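Local coordinates for 4-hydroxy-tetrahydrodipicolinate synthase (Methylacidiphilum fumariolicum SolV, PDB 6T3T), which probably catalyses the condensation of pyruvate with aspartate semialdehyde to 4-hydroxy-tetrahydrodipicolinate, a step of lysine biosynthesis, and works as a homotetramer, at residues 10-18 with 262-270; 229-240 with 289-300. One frame throughout, in Å; residues are numbered along the deposited sequence.

In the fold
Neither contact lies in the centre of the TIM barrel: each is partly buried, contact 1 about 18 Å and contact 2 about 21 Å from the centre of the chain. Contact 1 joins the C-terminal region to the loop after the first barrel strand, through the loop that leads into helix 276-295. Contact 2 packs the far end of that same helix on helix 227-243, two C-terminal helices beside the barrel helix 212-223. Loop against loop gives a polar interface of carboxylates, backbone N-H groups and a cation-pi stack, whereas helix against helix gives mostly methyl packing edged by waters. The centres of contact 1 and contact 2 are about 28 Å apart, and the two do not touch.

Contact 1 (10-18 with 262-270); sequences IISPFHNGQ and LTDLELRLP
Arg-268 lays its guanidinium flat on the ring of Phe-14, which belongs to the hairpin after the first strand of the TIM barrel, strand 5-9. The planes are only 13° apart and CZ sits 4.2 Å from the centroid of the Phe-14 ring, a stacked cation-pi pair. From CG to NE the arginine chain is extended, so that it crosses the phenylalanine at about a right angle and brings CD to 3.6 Å from Phe-14 CE2. Ser-12 O covers the other face of the ring. The charge of Arg-268 has its main partner in Glu-55, through a salt bridge that probably helps to fix the guanidinium over the ring.

At the type I' turn from His-15 to Gln-18, Glu-266 reaches up with its carboxylate and receives two backbone N-H groups. Gly-17 N gives the firmer bond, 2.7 Å to Glu-266 OE2 on the syn side, while Asn-16 N makes a weak one to OE1. With phi positive at both Asn-16 and Gly-17, the turn presents these successive N-H groups to one carboxylate. His-15 has CG anti to its own N (chi1 -179°), which carries the imidazole to the carboxylate of Asp-264, the two planes 66° apart. ND1 and Asp-264 OD2 form a His-carboxylate hydrogen bond, but it is modelled very short and its geometry is doubtful.

Toward the barrel an apolar touch and a water bridge take over. Ile-11, whose side chain lies about 4 Å from that of Thr-45, a predicted pyruvate-binding residue, meets Thr-263 tip to tip, CD1 to CG2 at 3.9 Å. The hydroxyl of Thr-263 is turned instead to a water: OG1 donates to it over 2.5 Å, and the water donates in turn to Phe-14 O.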
loop_
_atom_site.group_PDB
_atom_site.type_symbol
_atom_site.label_atom_id
_atom_site.label_comp_id
_atom_site.label_asym_id
_atom_site.label_seq_id
_atom_site.Cartn_x
_atom_site.Cartn_y
_atom_site.Cartn_z
ATOM N N ILE A 10 25.057 16.122 1.582
ATOM C CA ILE A 10 25.314 17.049 2.674
ATOM C C ILE A 10 24.090 17.903 2.945
ATOM O O ILE A 10 23.341 18.271 2.025
ATOM C CB ILE A 10 26.531 17.940 2.361
ATOM C CG1 ILE A 10 26.343 18.647 1.005
ATOM C CG2 ILE A 10 27.779 17.134 2.384
ATOM C CD1 ILE A 10 27.149 19.903 0.928
ATOM N N ILE A 11 23.906 18.247 4.227
ATOM C CA ILE A 11 22.976 19.325 4.595
ATOM C C ILE A 11 23.428 20.642 3.940
ATOM O O ILE A 11 24.593 20.819 3.583
ATOM C CB ILE A 11 22.912 19.479 6.124
ATOM C CG1 ILE A 11 24.309 19.754 6.687
ATOM C CG2 ILE A 11 22.373 18.214 6.806
ATOM C CD1 ILE A 11 24.302 20.512 8.016
ATOM N N SER A 12 22.500 21.590 3.826
ATOM C CA SER A 12 22.851 22.959 3.474
ATOM C C SER A 12 22.880 23.708 4.796
ATOM O O SER A 12 21.813 23.966 5.374
ATOM C CB SER A 12 21.841 23.599 2.513
ATOM O OG SER A 12 21.880 22.999 1.244
ATOM N N PRO A 13 24.052 24.028 5.354
ATOM C CA PRO A 13 24.068 24.690 6.663
ATOM C C PRO A 13 23.573 26.122 6.530
ATOM O O PRO A 13 23.933 26.831 5.590
ATOM C CB PRO A 13 25.538 24.613 7.098
ATOM C CG PRO A 13 26.310 24.389 5.862
ATOM C CD PRO A 13 25.403 23.619 4.926
ATOM N N PHE A 14 22.651 26.499 7.418
ATOM C CA PHE A 14 22.102 27.843 7.449
ATOM C C PHE A 14 22.480 28.542 8.742
ATOM O O PHE A 14 22.434 27.939 9.822
ATOM C CB PHE A 14 20.575 27.822 7.354
ATOM C CG PHE A 14 20.052 27.234 6.093
ATOM C CD1 PHE A 14 20.649 27.513 4.877
ATOM C CD2 PHE A 14 18.939 26.398 6.121
ATOM C CE1 PHE A 14 20.127 26.978 3.711
ATOM C CE2 PHE A 14 18.432 25.858 4.960
ATOM C CZ PHE A 14 19.032 26.145 3.754
ATOM N N HIS A 15 22.714 29.846 8.636
ATOM C CA HIS A 15 22.943 30.689 9.799
ATOM C C HIS A 15 22.332 32.050 9.511
ATOM O O HIS A 15 22.790 32.759 8.601
ATOM C CB HIS A 15 24.436 30.810 10.090
ATOM C CG HIS A 15 24.750 31.643 11.286
ATOM N ND1 HIS A 15 24.357 31.292 12.559
ATOM C CD2 HIS A 15 25.447 32.796 11.411
ATOM C CE1 HIS A 15 24.787 32.201 13.417
ATOM N NE2 HIS A 15 25.446 33.127 12.744
ATOM N N ASN A 16 21.317 32.412 10.298
ATOM C CA ASN A 16 20.620 33.686 10.146
ATOM C C ASN A 16 20.027 33.834 8.747
ATOM O O ASN A 16 20.199 34.845 8.066
ATOM C CB ASN A 16 21.557 34.846 10.478
ATOM C CG ASN A 16 22.145 34.719 11.859
ATOM O OD1 ASN A 16 23.291 35.072 12.086
ATOM N ND2 ASN A 16 21.367 34.194 12.784
ATOM N N GLY A 17 19.342 32.794 8.313
ATOM C CA GLY A 17 18.637 32.847 7.057
ATOM C C GLY A 17 19.498 32.796 5.832
ATOM O O GLY A 17 18.988 32.932 4.719
ATOM N N GLN A 18 20.786 32.523 5.976
ATOM C CA GLN A 18 21.657 32.506 4.802
ATOM C C GLN A 18 22.559 31.286 4.903
ATOM O O GLN A 18 22.642 30.645 5.961
ATOM C CB GLN A 18 22.453 33.809 4.735
ATOM C CG GLN A 18 21.533 35.035 4.626
ATOM C CD GLN A 18 22.192 36.357 5.035
ATOM O OE1 GLN A 18 23.419 36.445 5.239
ATOM N NE2 GLN A 18 21.385 37.421 5.159
ATOM N N LEU A 262 27.701 21.694 15.252
ATOM C CA LEU A 262 28.335 21.728 13.947
ATOM C C LEU A 262 27.573 22.584 12.949
ATOM O O LEU A 262 28.123 22.942 11.907
ATOM C CB LEU A 262 28.485 20.304 13.404
ATOM C CG LEU A 262 29.475 19.511 14.270
ATOM C CD1 LEU A 262 29.659 18.094 13.770
ATOM C CD2 LEU A 262 30.819 20.251 14.344
ATOM N N THR A 263 26.314 22.894 13.240
ATOM C CA THR A 263 25.507 23.754 12.398
ATOM C C THR A 263 24.411 24.331 13.286
ATOM O O THR A 263 24.216 23.880 14.415
ATOM C CB THR A 263 24.961 22.981 11.178
ATOM O OG1 THR A 263 24.310 23.886 10.272
ATOM C CG2 THR A 263 23.989 21.889 11.619
ATOM N N ASP A 264 23.766 25.397 12.812
ATOM C CA ASP A 264 22.551 25.882 13.456
ATOM C C ASP A 264 21.374 24.979 13.117
ATOM O O ASP A 264 21.215 24.540 11.975
ATOM C CB ASP A 264 22.216 27.302 13.008
ATOM C CG ASP A 264 23.210 28.303 13.490
ATOM O OD1 ASP A 264 24.171 27.896 14.173
ATOM O OD2 ASP A 264 23.017 29.496 13.200
ATOM N N LEU A 265 20.523 24.725 14.108
ATOM C CA LEU A 265 19.277 24.025 13.819
ATOM C C LEU A 265 18.323 25.062 13.233
ATOM O O LEU A 265 17.440 25.603 13.900
ATOM C CB LEU A 265 18.705 23.339 15.048
ATOM C CG LEU A 265 17.418 22.570 14.733
ATOM C CD1 LEU A 265 17.512 21.928 13.357
ATOM C CD2 LEU A 265 17.187 21.524 15.782
ATOM N N GLU A 266 18.615 25.430 11.997
ATOM C CA GLU A 266 17.767 26.294 11.189
ATOM C C GLU A 266 17.200 25.462 10.048
ATOM O O GLU A 266 17.947 24.987 9.189
ATOM C CB GLU A 266 18.543 27.480 10.641
ATOM C CG GLU A 266 17.776 28.759 10.650
ATOM C CD GLU A 266 18.645 29.935 10.310
ATOM O OE1 GLU A 266 19.125 30.574 11.256
ATOM O OE2 GLU A 266 18.799 30.253 9.111
ATOM N N LEU A 267 15.895 25.262 10.065
ATOM C CA LEU A 267 15.182 24.581 9.003
ATOM C C LEU A 267 14.255 25.575 8.316
ATOM O O LEU A 267 13.647 26.431 8.972
ATOM C CB LEU A 267 14.393 23.395 9.555
ATOM C CG LEU A 267 15.266 22.314 10.169
ATOM C CD1 LEU A 267 14.524 21.535 11.259
ATOM C CD2 LEU A 267 15.741 21.395 9.072
ATOM N N ARG A 268 14.128 25.449 7.013
ATOM C CA ARG A 268 13.202 26.296 6.274
ATOM C C ARG A 268 11.857 25.600 6.123
ATOM O O ARG A 268 11.795 24.430 5.721
ATOM C CB ARG A 268 13.793 26.643 4.914
ATOM C CG ARG A 268 15.013 27.540 5.059
ATOM C CD ARG A 268 15.736 27.812 3.719
ATOM N NE ARG A 268 16.709 28.884 3.908
ATOM C CZ ARG A 268 17.305 29.556 2.928
ATOM N NH1 ARG A 268 17.043 29.291 1.645
ATOM N NH2 ARG A 268 18.159 30.514 3.242
ATOM N N LEU A 269 10.794 26.332 6.443
ATOM C CA LEU A 269 9.441 25.838 6.281
ATOM C C LEU A 269 9.205 25.437 4.829
ATOM O O LEU A 269 9.607 26.157 3.914
ATOM C CB LEU A 269 8.436 26.901 6.730
ATOM C CG LEU A 269 8.280 27.139 8.251
ATOM C CD1 LEU A 269 7.391 28.341 8.580
ATOM C CD2 LEU A 269 7.753 25.887 8.919
ATOM N N PRO A 270 8.492 24.331 4.575
ATOM C CA PRO A 270 7.610 23.616 5.511
ATOM C C PRO A 270 8.269 22.597 6.473
ATOM O O PRO A 270 7.544 21.919 7.198
ATOM C CB PRO A 270 6.632 22.906 4.557
ATOM C CG PRO A 270 7.542 22.507 3.369
ATOM C CD PRO A 270 8.489 23.722 3.226
HETATM O O HOH W 1 24.862 26.355 10.138
#

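Contact 2 (229-240 with 289-300); sequences EARQLHQTLYPL and TKEKLAKVEHLW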
loop_
_atom_site.group_PDB
_atom_site.type_symbol
_atom_site.label_atom_id
_atom_site.label_comp_id
_atom_site.label_asym_id
_atom_site.label_seq_id
_atom_site.Cartn_x
_atom_site.Cartn_y
_atom_site.Cartn_z
ATOM N N GLU A 229 32.475 -8.557 9.127
ATOM C CA GLU A 229 32.807 -7.244 9.683
ATOM C C GLU A 229 31.853 -6.185 9.156
ATOM O O GLU A 229 31.407 -5.316 9.908
ATOM C CB GLU A 229 34.255 -6.853 9.337
ATOM C CG GLU A 229 35.296 -7.932 9.708
ATOM C CD GLU A 229 36.728 -7.548 9.305
ATOM O OE1 GLU A 229 36.977 -6.380 8.945
ATOM O OE2 GLU A 229 37.605 -8.431 9.325
ATOM N N ALA A 230 31.507 -6.245 7.859
ATOM C CA ALA A 230 30.517 -5.302 7.350
ATOM C C ALA A 230 29.192 -5.431 8.120
ATOM O O ALA A 230 28.630 -4.427 8.579
ATOM C CB ALA A 230 30.321 -5.488 5.838
ATOM N N ARG A 231 28.713 -6.663 8.322
ATOM C CA ARG A 231 27.453 -6.864 9.042
ATOM C C ARG A 231 27.529 -6.318 10.468
ATOM O O ARG A 231 26.579 -5.696 10.962
ATOM C CB ARG A 231 27.102 -8.355 9.067
ATOM C CG ARG A 231 25.880 -8.682 9.918
ATOM C CD ARG A 231 25.386 -10.096 9.645
ATOM N NE ARG A 231 26.307 -11.139 10.099
ATOM C CZ ARG A 231 26.312 -12.383 9.613
ATOM N NH1 ARG A 231 25.455 -12.737 8.647
ATOM N NH2 ARG A 231 27.166 -13.280 10.093
ATOM N N GLN A 232 28.663 -6.559 11.134
ATOM C CA GLN A 232 28.924 -6.051 12.474
ATOM C C GLN A 232 28.799 -4.526 12.524
ATOM O O GLN A 232 28.178 -3.974 13.443
ATOM C CB GLN A 232 30.323 -6.514 12.887
ATOM C CG GLN A 232 30.615 -6.565 14.362
ATOM C CD GLN A 232 31.990 -7.184 14.665
ATOM O OE1 GLN A 232 32.627 -7.820 13.810
ATOM N NE2 GLN A 232 32.445 -6.981 15.870
ATOM N N LEU A 233 29.403 -3.825 11.543
ATOM C CA LEU A 233 29.304 -2.368 11.499
ATOM C C LEU A 233 27.887 -1.930 11.206
ATOM O O LEU A 233 27.389 -0.981 11.821
ATOM C CB LEU A 233 30.231 -1.759 10.443
ATOM C CG LEU A 233 31.561 -1.129 10.798
ATOM C CD1 LEU A 233 32.116 -0.317 9.621
ATOM C CD2 LEU A 233 31.461 -0.301 12.058
ATOM N N HIS A 234 27.223 -2.627 10.281
ATOM C CA HIS A 234 25.818 -2.369 9.996
ATOM C C HIS A 234 24.968 -2.462 11.255
ATOM O O HIS A 234 24.148 -1.579 11.531
ATOM C CB HIS A 234 25.326 -3.359 8.950
ATOM C CG HIS A 234 23.849 -3.364 8.803
ATOM N ND1 HIS A 234 23.185 -2.461 8.005
ATOM C CD2 HIS A 234 22.901 -4.158 9.352
ATOM C CE1 HIS A 234 21.886 -2.686 8.076
ATOM N NE2 HIS A 234 21.686 -3.709 8.889
ATOM N N GLN A 235 25.174 -3.505 12.061
ATOM C CA GLN A 235 24.326 -3.657 13.248
ATOM C C GLN A 235 24.662 -2.595 14.287
ATOM O O GLN A 235 23.766 -2.098 14.992
ATOM C CB GLN A 235 24.472 -5.072 13.856
ATOM C CG GLN A 235 23.984 -6.253 12.968
ATOM C CD GLN A 235 24.479 -7.662 13.401
ATOM O OE1 GLN A 235 25.246 -7.814 14.344
ATOM N NE2 GLN A 235 24.023 -8.689 12.688
ATOM N N THR A 236 25.936 -2.209 14.363
ATOM C CA THR A 236 26.344 -1.124 15.245
ATOM C C THR A 236 25.652 0.172 14.856
ATOM O O THR A 236 25.220 0.937 15.726
ATOM C CB THR A 236 27.861 -0.927 15.193
ATOM O OG1 THR A 236 28.528 -2.120 15.620
ATOM C CG2 THR A 236 28.278 0.233 16.091
ATOM N N LEU A 237 25.566 0.452 13.549
ATOM C CA LEU A 237 24.987 1.706 13.098
ATOM C C LEU A 237 23.478 1.649 12.900
ATOM O O LEU A 237 22.854 2.711 12.818
ATOM C CB LEU A 237 25.623 2.135 11.776
ATOM C CG LEU A 237 27.049 2.672 11.894
ATOM C CD1 LEU A 237 27.663 2.644 10.516
ATOM C CD2 LEU A 237 27.053 4.071 12.455
ATOM N N TYR A 238 22.880 0.451 12.833
ATOM C CA TYR A 238 21.485 0.328 12.399
ATOM C C TYR A 238 20.494 1.195 13.177
ATOM O O TYR A 238 19.627 1.820 12.538
ATOM C CB TYR A 238 21.033 -1.147 12.427
ATOM C CG TYR A 238 19.610 -1.213 11.945
ATOM C CD1 TYR A 238 19.307 -0.989 10.604
ATOM C CD2 TYR A 238 18.560 -1.369 12.832
ATOM C CE1 TYR A 238 18.009 -0.983 10.160
ATOM C CE2 TYR A 238 17.250 -1.372 12.396
ATOM C CZ TYR A 238 16.984 -1.177 11.063
ATOM O OH TYR A 238 15.679 -1.161 10.637
ATOM N N PRO A 239 20.522 1.259 14.514
ATOM C CA PRO A 239 19.566 2.145 15.200
ATOM C C PRO A 239 19.732 3.611 14.834
ATOM O O PRO A 239 18.729 4.337 14.739
ATOM C CB PRO A 239 19.852 1.883 16.680
ATOM C CG PRO A 239 20.325 0.425 16.683
ATOM C CD PRO A 239 21.223 0.383 15.478
ATOM N N LEU A 240 20.960 4.061 14.586
ATOM C CA LEU A 240 21.134 5.411 14.051
ATOM C C LEU A 240 20.505 5.535 12.660
ATOM O O LEU A 240 19.784 6.498 12.385
ATOM C CB LEU A 240 22.618 5.800 14.020
ATOM C CG LEU A 240 22.805 7.236 13.462
ATOM C CD1 LEU A 240 22.377 8.296 14.456
ATOM C CD2 LEU A 240 24.229 7.478 13.002
ATOM N N THR A 289 25.358 5.262 19.898
ATOM C CA THR A 289 26.098 4.936 18.682
ATOM C C THR A 289 27.575 5.279 18.811
ATOM O O THR A 289 28.446 4.528 18.342
ATOM C CB THR A 289 25.481 5.678 17.508
ATOM O OG1 THR A 289 24.122 5.264 17.381
ATOM C CG2 THR A 289 26.249 5.373 16.201
ATOM N N LYS A 290 27.870 6.425 19.415
ATOM C CA LYS A 290 29.256 6.849 19.556
ATOM C C LYS A 290 30.048 5.855 20.376
ATOM O O LYS A 290 31.145 5.437 19.981
ATOM C CB LYS A 290 29.304 8.221 20.208
ATOM C CG LYS A 290 28.701 9.285 19.348
ATOM C CD LYS A 290 29.110 10.656 19.829
ATOM C CE LYS A 290 28.213 11.703 19.152
ATOM N NZ LYS A 290 28.628 13.110 19.435
ATOM N N GLU A 291 29.485 5.439 21.518
ATOM C CA GLU A 291 30.176 4.472 22.358
ATOM C C GLU A 291 30.276 3.114 21.664
ATOM O O GLU A 291 31.330 2.472 21.713
ATOM C CB GLU A 291 29.524 4.371 23.737
ATOM C CG GLU A 291 30.033 3.157 24.479
ATOM C CD GLU A 291 31.558 3.215 24.746
ATOM O OE1 GLU A 291 32.050 2.345 25.504
ATOM O OE2 GLU A 291 32.265 4.144 24.246
ATOM N N LYS A 292 29.214 2.668 20.985
ATOM C CA LYS A 292 29.292 1.368 20.314
ATOM C C LYS A 292 30.330 1.383 19.186
ATOM O O LYS A 292 31.075 0.411 19.006
ATOM C CB LYS A 292 27.928 0.975 19.762
ATOM C CG LYS A 292 26.820 0.691 20.805
ATOM C CD LYS A 292 25.501 0.528 20.059
ATOM C CE LYS A 292 24.382 -0.065 20.936
ATOM N NZ LYS A 292 23.132 -0.348 20.131
ATOM N N LEU A 293 30.393 2.476 18.417
ATOM C CA LEU A 293 31.405 2.613 17.376
ATOM C C LEU A 293 32.819 2.568 17.957
ATOM O O LEU A 293 33.738 2.008 17.337
ATOM C CB LEU A 293 31.193 3.924 16.617
ATOM C CG LEU A 293 30.087 3.871 15.569
ATOM C CD1 LEU A 293 29.802 5.242 15.024
ATOM C CD2 LEU A 293 30.515 2.920 14.448
ATOM N N ALA A 294 33.016 3.160 19.143
ATOM C CA ALA A 294 34.334 3.133 19.766
ATOM C C ALA A 294 34.745 1.701 20.105
ATOM O O ALA A 294 35.916 1.346 19.973
ATOM C CB ALA A 294 34.354 4.021 21.011
ATOM N N LYS A 295 33.782 0.842 20.432
ATOM C CA LYS A 295 34.090 -0.531 20.795
ATOM C C LYS A 295 34.396 -1.397 19.580
ATOM O O LYS A 295 34.953 -2.489 19.747
ATOM C CB LYS A 295 32.925 -1.151 21.570
ATOM C CG LYS A 295 32.712 -0.501 22.941
ATOM C CD LYS A 295 31.349 -0.833 23.543
ATOM C CE LYS A 295 31.183 -2.302 23.874
ATOM N NZ LYS A 295 30.090 -2.502 24.871
ATOM N N VAL A 296 34.038 -0.955 18.372
ATOM C CA VAL A 296 34.395 -1.705 17.168
ATOM C C VAL A 296 35.301 -0.841 16.305
ATOM O O VAL A 296 35.268 -0.933 15.073
ATOM C CB VAL A 296 33.168 -2.206 16.375
ATOM C CG1 VAL A 296 32.408 -3.266 17.183
ATOM C CG2 VAL A 296 32.250 -1.064 15.961
ATOM N N GLU A 297 36.131 -0.014 16.954
ATOM C CA GLU A 297 36.953 0.938 16.220
ATOM C C GLU A 297 37.902 0.242 15.252
ATOM O O GLU A 297 38.207 0.792 14.192
ATOM C CB GLU A 297 37.746 1.816 17.190
ATOM C CG GLU A 297 38.787 2.673 16.510
ATOM C CD GLU A 297 39.194 3.894 17.333
ATOM O OE1 GLU A 297 38.544 4.148 18.372
ATOM O OE2 GLU A 297 40.146 4.616 16.924
ATOM N N HIS A 298 38.313 -0.992 15.553
ATOM C CA HIS A 298 39.204 -1.701 14.648
ATOM C C HIS A 298 38.560 -1.980 13.293
ATOM O O HIS A 298 39.277 -2.273 12.331
ATOM C CB HIS A 298 39.668 -3.019 15.291
ATOM C CG HIS A 298 38.592 -4.069 15.395
ATOM N ND1 HIS A 298 37.546 -3.985 16.295
ATOM C CD2 HIS A 298 38.424 -5.246 14.742
ATOM C CE1 HIS A 298 36.771 -5.051 16.175
ATOM N NE2 HIS A 298 37.284 -5.835 15.245
ATOM N N LEU A 299 37.230 -1.891 13.190
ATOM C CA LEU A 299 36.562 -2.145 11.913
ATOM C C LEU A 299 36.608 -0.943 10.973
ATOM O O LEU A 299 36.510 -1.113 9.756
ATOM C CB LEU A 299 35.106 -2.550 12.140
ATOM C CG LEU A 299 34.826 -3.769 13.020
ATOM C CD1 LEU A 299 33.318 -3.959 13.260
ATOM C CD2 LEU A 299 35.457 -5.037 12.422
ATOM N N TRP A 300 36.725 0.281 11.489
ATOM C CA TRP A 300 36.546 1.440 10.617
ATOM C C TRP A 300 37.640 2.490 10.674
ATOM O O TRP A 300 37.689 3.328 9.761
ATOM C CB TRP A 300 35.197 2.127 10.908
ATOM C CG TRP A 300 34.968 2.477 12.371
ATOM C CD1 TRP A 300 34.307 1.732 13.306
ATOM C CD2 TRP A 300 35.389 3.668 13.033
ATOM N NE1 TRP A 300 34.296 2.390 14.511
ATOM C CE2 TRP A 300 34.956 3.582 14.368
ATOM C CE3 TRP A 300 36.092 4.805 12.620
ATOM C CZ2 TRP A 300 35.196 4.593 15.303
ATOM C CZ3 TRP A 300 36.341 5.814 13.547
ATOM C CH2 TRP A 300 35.891 5.698 14.880
HETATM O O HOH W 2 35.576 -8.422 13.955
HETATM O O HOH W 3 23.225 -2.079 17.630
HETATM O O HOH W 4 23.155 2.886 16.307
#
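Leu-299 and Leu-233 slide past each other in opposite directions where helix 229-240 packs against helix 289-295 and the turns that follow it. The helix pair is antiparallel, the axes 171° apart and 9.5 Å at closest approach.

Apolar packing dominates. Leu-233 points its CD2 among Leu-293, Val-296 and Trp-300, coming 3.7 Å from Trp-300 CD1. Leu-299 lays CD2 against Glu-229 CB and CD1 against the amide end of Gln-232, 3.8 Å from its CD. Further along, Leu-237 CD2 touches both Leu-293 CD1 (3.9 Å) and Thr-289 CG2. Thr-236 has OG1 beside its backbone N (chi1 -61°) and CG2 anti to it, which sends this methyl onto Lys-292 CB at 3.8 Å and beside Leu-293 CD2. A serine in its place would probably leave a gap against Lys-292 and Leu-293, the methyl being gone.

No direct hydrogen bond joins the segments; the bonds within them hold the packing groups. Thr-236 OG1 donates back to Gln-232 O over 2.9 Å, from the opposite face of that carbonyl to Thr-236 N. Trp-300 NE1 reaches Leu-293 O at 2.9 Å, in the plane of the indole but above that of the carbonyl, which pins the indole against the end of the helix.

Waters bridge the polar margin. One accepts a hydrogen bond from Lys-292 NZ and donates one to Gln-235 O; another donates to both Thr-236 O and Thr-289 OG1, whose hydroxyl also bonds to Thr-285 O, and accepts from Leu-240 N at the helix kink.

Helix 212-223 backs the pair, touching Leu-233 through Leu-221 and Trp-300 through Pro-214 and Ala-217, while helix 227-243 also bonds to a neighbouring subunit, Tyr-238 to its Asp-169 and His-234 to its Ser-172.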